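Local structure of elastinolytic metalloprotease (Pseudoalteromonas sp. CF6-2, 6IK4) at residues Thr58-Arg66 / Tyr104-Gly112; Ile137-Gly145 / Asn155-Thr165. The protein probably acts as a zinc-dependent endopeptidase of peptidase family M23, an elastase also linked to the attack on bacterial peptidoglycan. All blocks are in the same frame, centred on the assembly; numbering follows the deposited sequence.

Contact 1. Residues Thr58-Arg66 / Tyr104-Gly112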
# COMPACT_ATOMS: atom_id res chain seq x y z
N THR A 58 11.79 -8.80 -2.87
CA THR A 58 11.82 -9.14 -4.29
C THR A 58 11.65 -7.85 -5.06
O THR A 58 10.69 -7.11 -4.82
CB THR A 58 10.70 -10.13 -4.66
OG1 THR A 58 10.78 -11.29 -3.82
CG2 THR A 58 10.82 -10.54 -6.12
N ARG A 59 12.58 -7.54 -5.96
CA ARG A 59 12.52 -6.34 -6.80
C ARG A 59 12.17 -6.77 -8.21
O ARG A 59 12.99 -7.38 -8.90
CB ARG A 59 13.84 -5.56 -6.78
CG ARG A 59 13.86 -4.34 -7.73
CD ARG A 59 15.26 -3.76 -7.87
NE ARG A 59 15.34 -2.71 -8.89
CZ ARG A 59 15.38 -2.93 -10.21
NH1 ARG A 59 15.33 -4.16 -10.68
NH2 ARG A 59 15.46 -1.91 -11.06
N PHE A 60 10.95 -6.45 -8.65
CA PHE A 60 10.51 -6.90 -9.96
C PHE A 60 10.97 -5.97 -11.07
O PHE A 60 11.16 -6.42 -12.21
CB PHE A 60 8.99 -7.05 -9.99
CG PHE A 60 8.46 -8.13 -9.09
CD1 PHE A 60 8.57 -9.46 -9.46
CD2 PHE A 60 7.86 -7.83 -7.88
CE1 PHE A 60 8.10 -10.48 -8.64
CE2 PHE A 60 7.38 -8.84 -7.05
CZ PHE A 60 7.50 -10.17 -7.44
N SER A 61 11.16 -4.70 -10.77
CA SER A 61 11.48 -3.67 -11.75
C SER A 61 11.86 -2.43 -10.96
O SER A 61 11.85 -2.44 -9.73
CB SER A 61 10.30 -3.40 -12.68
OG SER A 61 9.26 -2.77 -11.95
N SER A 62 12.17 -1.35 -11.67
CA SER A 62 12.51 -0.13 -10.96
C SER A 62 11.30 0.51 -10.27
O SER A 62 11.49 1.46 -9.50
CB SER A 62 13.14 0.89 -11.91
OG SER A 62 12.15 1.46 -12.75
N CYS A 63 10.08 0.03 -10.52
CA CYS A 63 8.89 0.66 -9.95
C CYS A 63 8.03 -0.32 -9.15
O CYS A 63 6.87 -0.03 -8.86
CB CYS A 63 8.05 1.34 -11.04
SG CYS A 63 7.25 0.23 -12.23
N ASN A 64 8.59 -1.47 -8.76
CA ASN A 64 7.77 -2.56 -8.23
C ASN A 64 8.61 -3.42 -7.31
O ASN A 64 9.55 -4.10 -7.76
CB ASN A 64 7.19 -3.37 -9.39
CG ASN A 64 6.23 -4.45 -8.93
OD1 ASN A 64 5.79 -4.46 -7.77
ND2 ASN A 64 5.86 -5.34 -9.84
N ILE A 65 8.29 -3.40 -6.02
CA ILE A 65 9.09 -4.10 -5.01
C ILE A 65 8.15 -4.76 -4.01
O ILE A 65 7.03 -4.30 -3.79
CB ILE A 65 10.07 -3.13 -4.31
CG1 ILE A 65 11.15 -3.89 -3.54
CG2 ILE A 65 9.31 -2.17 -3.38
CD1 ILE A 65 12.20 -2.98 -2.94
N ARG A 66 8.62 -5.86 -3.40
CA ARG A 66 7.81 -6.65 -2.49
C ARG A 66 8.63 -7.03 -1.25
O ARG A 66 9.84 -7.28 -1.34
CB ARG A 66 7.29 -7.92 -3.19
CG ARG A 66 6.40 -8.83 -2.33
CD ARG A 66 5.98 -10.07 -3.09
NE ARG A 66 5.22 -9.76 -4.30
CZ ARG A 66 4.67 -10.69 -5.09
NH1 ARG A 66 4.80 -11.98 -4.79
NH2 ARG A 66 4.00 -10.33 -6.17
N TYR A 104 5.17 10.31 -14.39
CA TYR A 104 4.15 9.41 -14.90
C TYR A 104 4.77 8.15 -15.51
O TYR A 104 4.30 7.03 -15.25
CB TYR A 104 3.28 10.16 -15.92
CG TYR A 104 2.18 9.34 -16.55
CD1 TYR A 104 0.95 9.19 -15.91
CD2 TYR A 104 2.36 8.74 -17.79
CE1 TYR A 104 -0.06 8.46 -16.50
CE2 TYR A 104 1.35 8.01 -18.38
CZ TYR A 104 0.14 7.88 -17.74
OH TYR A 104 -0.85 7.14 -18.33
N ASN A 105 5.82 8.32 -16.32
CA ASN A 105 6.43 7.17 -16.98
C ASN A 105 7.06 6.22 -15.97
O ASN A 105 6.97 5.00 -16.13
CB ASN A 105 7.48 7.63 -17.99
CG ASN A 105 6.85 8.19 -19.26
OD1 ASN A 105 5.68 7.91 -19.55
ND2 ASN A 105 7.62 8.97 -20.01
N GLN A 106 7.73 6.75 -14.95
CA GLN A 106 8.31 5.89 -13.92
C GLN A 106 7.23 5.17 -13.13
O GLN A 106 7.40 3.99 -12.77
CB GLN A 106 9.19 6.71 -12.98
CG GLN A 106 9.76 5.91 -11.81
CD GLN A 106 10.70 4.83 -12.27
OE1 GLN A 106 11.34 4.97 -13.31
NE2 GLN A 106 10.78 3.74 -11.51
N ALA A 107 6.12 5.85 -12.83
CA ALA A 107 5.04 5.23 -12.08
C ALA A 107 4.46 4.03 -12.80
O ALA A 107 3.98 3.08 -12.16
CB ALA A 107 3.93 6.25 -11.81
N LEU A 108 4.47 4.05 -14.13
CA LEU A 108 3.86 3.00 -14.93
C LEU A 108 4.90 2.18 -15.68
O LEU A 108 4.67 1.74 -16.81
CB LEU A 108 2.83 3.61 -15.89
CG LEU A 108 1.72 4.38 -15.17
CD1 LEU A 108 0.72 4.94 -16.15
CD2 LEU A 108 1.03 3.47 -14.16
N CYS A 109 6.06 1.95 -15.06
CA CYS A 109 7.14 1.26 -15.74
C CYS A 109 6.79 -0.18 -16.11
O CYS A 109 7.43 -0.76 -16.98
CB CYS A 109 8.42 1.32 -14.89
SG CYS A 109 8.68 -0.02 -13.68
N GLU A 110 5.78 -0.77 -15.47
CA GLU A 110 5.29 -2.10 -15.85
C GLU A 110 3.85 -2.05 -16.34
O GLU A 110 3.17 -3.09 -16.36
CB GLU A 110 5.41 -3.10 -14.70
CG GLU A 110 6.82 -3.50 -14.35
CD GLU A 110 6.84 -4.67 -13.37
OE1 GLU A 110 6.27 -5.73 -13.70
OE2 GLU A 110 7.40 -4.51 -12.27
N GLY A 111 3.35 -0.89 -16.73
CA GLY A 111 1.98 -0.78 -17.19
C GLY A 111 1.07 -0.28 -16.10
O GLY A 111 1.49 0.10 -15.00
N GLY A 112 -0.22 -0.28 -16.42
CA GLY A 112 -1.24 0.19 -15.51
C GLY A 112 -1.72 1.59 -15.87
O GLY A 112 -1.40 2.15 -16.93
O HOH W 1 13.13 3.15 -14.74

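Contact 2. Residues Ile137-Gly145 / Asn155-Thr165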
# COMPACT_ATOMS: atom_id res chain seq x y z
N ILE A 137 -4.23 -3.25 9.92
CA ILE A 137 -3.01 -2.49 9.65
C ILE A 137 -2.95 -1.35 10.67
O ILE A 137 -3.92 -0.59 10.81
CB ILE A 137 -2.96 -2.03 8.18
CG1 ILE A 137 -1.59 -1.40 7.84
CG2 ILE A 137 -4.13 -1.10 7.82
CD1 ILE A 137 -1.35 -1.21 6.33
N SER A 138 -1.86 -1.27 11.44
CA SER A 138 -1.75 -0.29 12.53
C SER A 138 -2.97 -0.35 13.45
O SER A 138 -3.46 0.67 13.94
CB SER A 138 -1.54 1.13 11.99
OG SER A 138 -0.25 1.27 11.42
N ASN A 139 -3.46 -1.56 13.69
CA ASN A 139 -4.61 -1.88 14.54
C ASN A 139 -5.94 -1.43 13.95
O ASN A 139 -6.97 -1.65 14.59
CB ASN A 139 -4.47 -1.30 15.96
CG ASN A 139 -3.23 -1.80 16.67
OD1 ASN A 139 -2.66 -2.84 16.34
ND2 ASN A 139 -2.80 -1.05 17.68
N TYR A 140 -5.97 -0.78 12.78
CA TYR A 140 -7.24 -0.57 12.08
C TYR A 140 -7.73 -1.88 11.48
O TYR A 140 -6.97 -2.58 10.81
CB TYR A 140 -7.08 0.41 10.92
CG TYR A 140 -6.84 1.85 11.29
CD1 TYR A 140 -7.90 2.71 11.51
CD2 TYR A 140 -5.55 2.35 11.35
CE1 TYR A 140 -7.68 4.05 11.81
CE2 TYR A 140 -5.32 3.68 11.66
CZ TYR A 140 -6.39 4.52 11.89
OH TYR A 140 -6.16 5.84 12.20
N ARG A 141 -9.02 -2.17 11.62
CA ARG A 141 -9.62 -3.22 10.81
C ARG A 141 -10.01 -2.61 9.47
O ARG A 141 -10.60 -1.53 9.43
CB ARG A 141 -10.86 -3.81 11.48
CG ARG A 141 -11.50 -4.96 10.68
CD ARG A 141 -12.75 -5.50 11.37
NE ARG A 141 -13.83 -4.52 11.31
CZ ARG A 141 -14.65 -4.37 10.28
NH1 ARG A 141 -14.55 -5.14 9.19
NH2 ARG A 141 -15.60 -3.44 10.33
N ILE A 142 -9.66 -3.28 8.37
CA ILE A 142 -10.04 -2.83 7.04
C ILE A 142 -11.37 -3.47 6.67
O ILE A 142 -11.52 -4.70 6.73
CB ILE A 142 -8.96 -3.20 6.00
CG1 ILE A 142 -7.61 -2.58 6.39
CG2 ILE A 142 -9.40 -2.75 4.59
CD1 ILE A 142 -6.43 -3.15 5.59
N ASP A 143 -12.34 -2.65 6.29
CA ASP A 143 -13.62 -3.15 5.82
C ASP A 143 -13.73 -2.79 4.35
O ASP A 143 -13.80 -1.61 4.01
CB ASP A 143 -14.78 -2.54 6.62
CG ASP A 143 -16.08 -3.28 6.38
OD1 ASP A 143 -16.58 -3.24 5.24
OD2 ASP A 143 -16.58 -3.91 7.33
N VAL A 144 -13.75 -3.79 3.47
CA VAL A 144 -13.77 -3.49 2.04
C VAL A 144 -15.19 -3.13 1.59
O VAL A 144 -16.18 -3.47 2.24
CB VAL A 144 -13.20 -4.64 1.20
CG1 VAL A 144 -11.78 -5.00 1.66
CG2 VAL A 144 -14.14 -5.86 1.19
N GLY A 145 -15.28 -2.42 0.47
CA GLY A 145 -16.54 -2.00 -0.08
C GLY A 145 -17.15 -3.05 -0.99
O GLY A 145 -16.76 -4.22 -0.97
N ASN A 155 -19.70 1.38 3.25
CA ASN A 155 -19.18 0.12 2.73
C ASN A 155 -17.69 -0.06 2.97
O ASN A 155 -17.25 -1.17 3.30
CB ASN A 155 -19.43 0.03 1.22
CG ASN A 155 -20.87 0.31 0.84
OD1 ASN A 155 -21.76 0.27 1.69
ND2 ASN A 155 -21.11 0.60 -0.43
N PHE A 156 -16.89 0.98 2.76
CA PHE A 156 -15.44 0.90 2.89
C PHE A 156 -14.99 1.84 4.00
O PHE A 156 -15.35 3.02 3.99
CB PHE A 156 -14.72 1.27 1.60
CG PHE A 156 -13.23 1.40 1.79
CD1 PHE A 156 -12.44 0.26 1.84
CD2 PHE A 156 -12.64 2.65 2.00
CE1 PHE A 156 -11.07 0.36 2.06
CE2 PHE A 156 -11.27 2.76 2.21
CZ PHE A 156 -10.49 1.61 2.25
N TYR A 157 -14.15 1.33 4.91
CA TYR A 157 -13.56 2.19 5.94
C TYR A 157 -12.46 1.43 6.67
O TYR A 157 -12.31 0.22 6.54
CB TYR A 157 -14.61 2.68 6.93
CG TYR A 157 -15.44 1.56 7.53
CD1 TYR A 157 -15.03 0.91 8.69
CD2 TYR A 157 -16.63 1.16 6.94
CE1 TYR A 157 -15.78 -0.13 9.25
CE2 TYR A 157 -17.40 0.13 7.50
CZ TYR A 157 -16.97 -0.50 8.65
OH TYR A 157 -17.72 -1.52 9.19
N PHE A 158 -11.68 2.20 7.43
CA PHE A 158 -10.75 1.70 8.43
C PHE A 158 -11.36 1.96 9.81
O PHE A 158 -11.83 3.07 10.07
CB PHE A 158 -9.40 2.42 8.33
CG PHE A 158 -8.76 2.33 6.99
CD1 PHE A 158 -9.10 3.21 5.97
CD2 PHE A 158 -7.77 1.38 6.74
CE1 PHE A 158 -8.49 3.14 4.73
CE2 PHE A 158 -7.16 1.31 5.49
CZ PHE A 158 -7.50 2.20 4.49
N GLU A 159 -11.32 0.96 10.69
CA GLU A 159 -11.97 1.10 11.99
C GLU A 159 -10.96 0.85 13.11
O GLU A 159 -10.30 -0.19 13.14
CB GLU A 159 -13.15 0.14 12.11
CG GLU A 159 -14.08 0.45 13.27
CD GLU A 159 -14.93 -0.74 13.65
OE1 GLU A 159 -15.75 -1.19 12.82
OE2 GLU A 159 -14.78 -1.23 14.79
N ARG A 160 -10.83 1.81 14.02
CA ARG A 160 -9.97 1.67 15.19
C ARG A 160 -10.64 2.39 16.36
O ARG A 160 -11.22 3.46 16.18
CB ARG A 160 -8.57 2.24 14.92
CG ARG A 160 -7.51 1.91 15.97
CD ARG A 160 -6.08 2.23 15.47
NE ARG A 160 -5.84 3.67 15.39
CZ ARG A 160 -4.69 4.23 15.02
NH1 ARG A 160 -3.66 3.46 14.68
NH2 ARG A 160 -4.56 5.55 14.98
N ASN A 161 -10.59 1.79 17.54
CA ASN A 161 -11.25 2.35 18.72
C ASN A 161 -12.74 2.58 18.49
O ASN A 161 -13.33 3.50 19.06
CB ASN A 161 -10.57 3.64 19.17
CG ASN A 161 -9.15 3.40 19.65
OD1 ASN A 161 -8.88 2.44 20.37
ND2 ASN A 161 -8.23 4.27 19.23
N GLY A 162 -13.36 1.75 17.65
CA GLY A 162 -14.77 1.90 17.35
C GLY A 162 -15.12 3.09 16.48
O GLY A 162 -16.31 3.39 16.33
N ARG A 163 -14.13 3.77 15.91
CA ARG A 163 -14.36 4.93 15.06
C ARG A 163 -13.87 4.65 13.64
O ARG A 163 -12.86 3.97 13.45
CB ARG A 163 -13.68 6.17 15.64
CG ARG A 163 -14.24 6.58 17.03
CD ARG A 163 -15.49 7.49 16.92
NE ARG A 163 -16.60 6.90 16.16
CZ ARG A 163 -17.65 6.29 16.71
NH1 ARG A 163 -17.74 6.17 18.03
NH2 ARG A 163 -18.60 5.79 15.93
N ARG A 164 -14.59 5.17 12.65
CA ARG A 164 -14.27 4.90 11.25
C ARG A 164 -13.49 6.05 10.65
O ARG A 164 -13.79 7.22 10.91
CB ARG A 164 -15.52 4.66 10.41
CG ARG A 164 -16.36 3.50 10.86
CD ARG A 164 -17.51 3.27 9.89
NE ARG A 164 -18.39 2.22 10.39
CZ ARG A 164 -19.51 1.83 9.78
NH1 ARG A 164 -19.89 2.41 8.65
NH2 ARG A 164 -20.24 0.87 10.31
N THR A 165 -12.50 5.71 9.84
CA THR A 165 -11.85 6.66 8.95
C THR A 165 -12.18 6.27 7.52
O THR A 165 -11.98 5.11 7.14
CB THR A 165 -10.33 6.68 9.17
OG1 THR A 165 -10.06 7.11 10.51
CG2 THR A 165 -9.63 7.63 8.20
O HOH W 2 -9.87 -1.97 15.43
O HOH W 3 -7.27 8.40 11.21
O HOH W 4 -14.25 -3.74 14.09

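Contact 1. Residues Thr58-Arg66 / Tyr104-Gly112
C63 and C109 reach toward each other and join as a disulfide, SG to SG 2.1 Å, with the two CB atoms turned -89° about the S-S bond, close to the relaxed value for a disulfide. The link fastens the tip of one loop to the turn that follows helix 104-107. Beside it, S61 and N64 converge on a single carboxylate oxygen. S61 OG donates to E110 OE2 at 2.6 Å, arriving on the anti side and a little out of the carboxylate plane. N64 comes from another direction: ND2 reaches E110 OE2 at 3.0 Å from above that plane, and the amide and carboxylate planes stand 42° apart. Two neutral donors on one oxygen would probably help to keep E110 charged. At the other end of the N64 amide, OD1 accepts from ND2 of N76, which with the bond to E110 probably fixes which way round the amide lies.

S61 to N64 is the type I turn of the β-hairpin formed by strands 55-61 and 64-68, part of the large antiparallel sheet of the M23 domain. Within it S61 OG also accepts from the backbone N of C63 at 3.2 Å, an ST turn; a serine suits this place because one hydroxyl can donate to E110 and accept from the C63 amide at once.

Q106 reaches over to S62. Its chain, bent at chi2 (65°), brings the amide alongside the serine, where NE2 donates to S62 OG at 2.9 Å nearly in the amide plane. NE2 also bonds to the carbonyl O of M80. Water 1 joins S62 OG to Q106 OE1, to which it donates at 2.9 Å. Small A107 is buried and turned away from the hairpin, packing on W42, and its carbonyl O is hydrogen-bonded to ND1 of H79, a predicted active-site proton donor or acceptor.

Contact 2. Residues Ile137-Gly145 / Asn155-Thr165
OD2 of D143, 3.2 Å from the hydroxyl OH of Y157 on the adjacent strand, is gripped end-on by NH1 and NH2 of R141, with NH1 to OD2 at 3.0 Å. NH2 also forms a salt bridge to E159 OE1, its hydrogen bond long and weak at 3.4 Å, so one long arginine spans two acids, while its NH1 has a further partner in N134. The Y157 ring is sandwiched: D143 CB lies over one face, 3.7 Å from the centroid, and R164 covers the opposite one. In the backbone, R141 with E159 and D143 with Y157 are antiparallel hydrogen-bonded pairs.

Where strand 140-143 begins and strand 157-160 ends, the R160 guanidinium stacks nearly parallel over the Y140 ring, centres 4.1 Å apart and planes at 21°. A bend at chi3 (71°) turns it there, and NH1 donates to S138 O at 2.9 Å. With a leucine in place of Y140, R160 would probably lose its flat bed and Y172 O its hydroxyl partner.

I142 and F158 run alongside each other on the other face. Strands 140-143 and 157-160 are the middle pair of a four-stranded antiparallel sheet, with F156 and F158 packed on L33 of strand 32-36, and Y140, F158 and T165 on L171 of strand 171-172.

How the contacts relate
From the N terminus, the chain enters contact 1 on the hairpin of strands 55-61 and 64-68, then runs through strands 73-81, 90-91 and 96-100 before residues 104-112 return to close that loop, which carries H79. It continues through H118, H120 and strand 119-125, and only afterwards opens contact 2, whose two sides are separated by just nine residues without helix or strand. The contacts are therefore in series, neither nested nor crossed. Contact 1 ties the hairpin turn of the large sheet to the loop after helix 104-107; contact 2 joins the two central strands of the separate four-stranded sheet. Their centres lie about 28 Å apart on opposite sides of the chain's centre, yet the side chains of A107 and F156 each come to about 11 Å from the zinc ion.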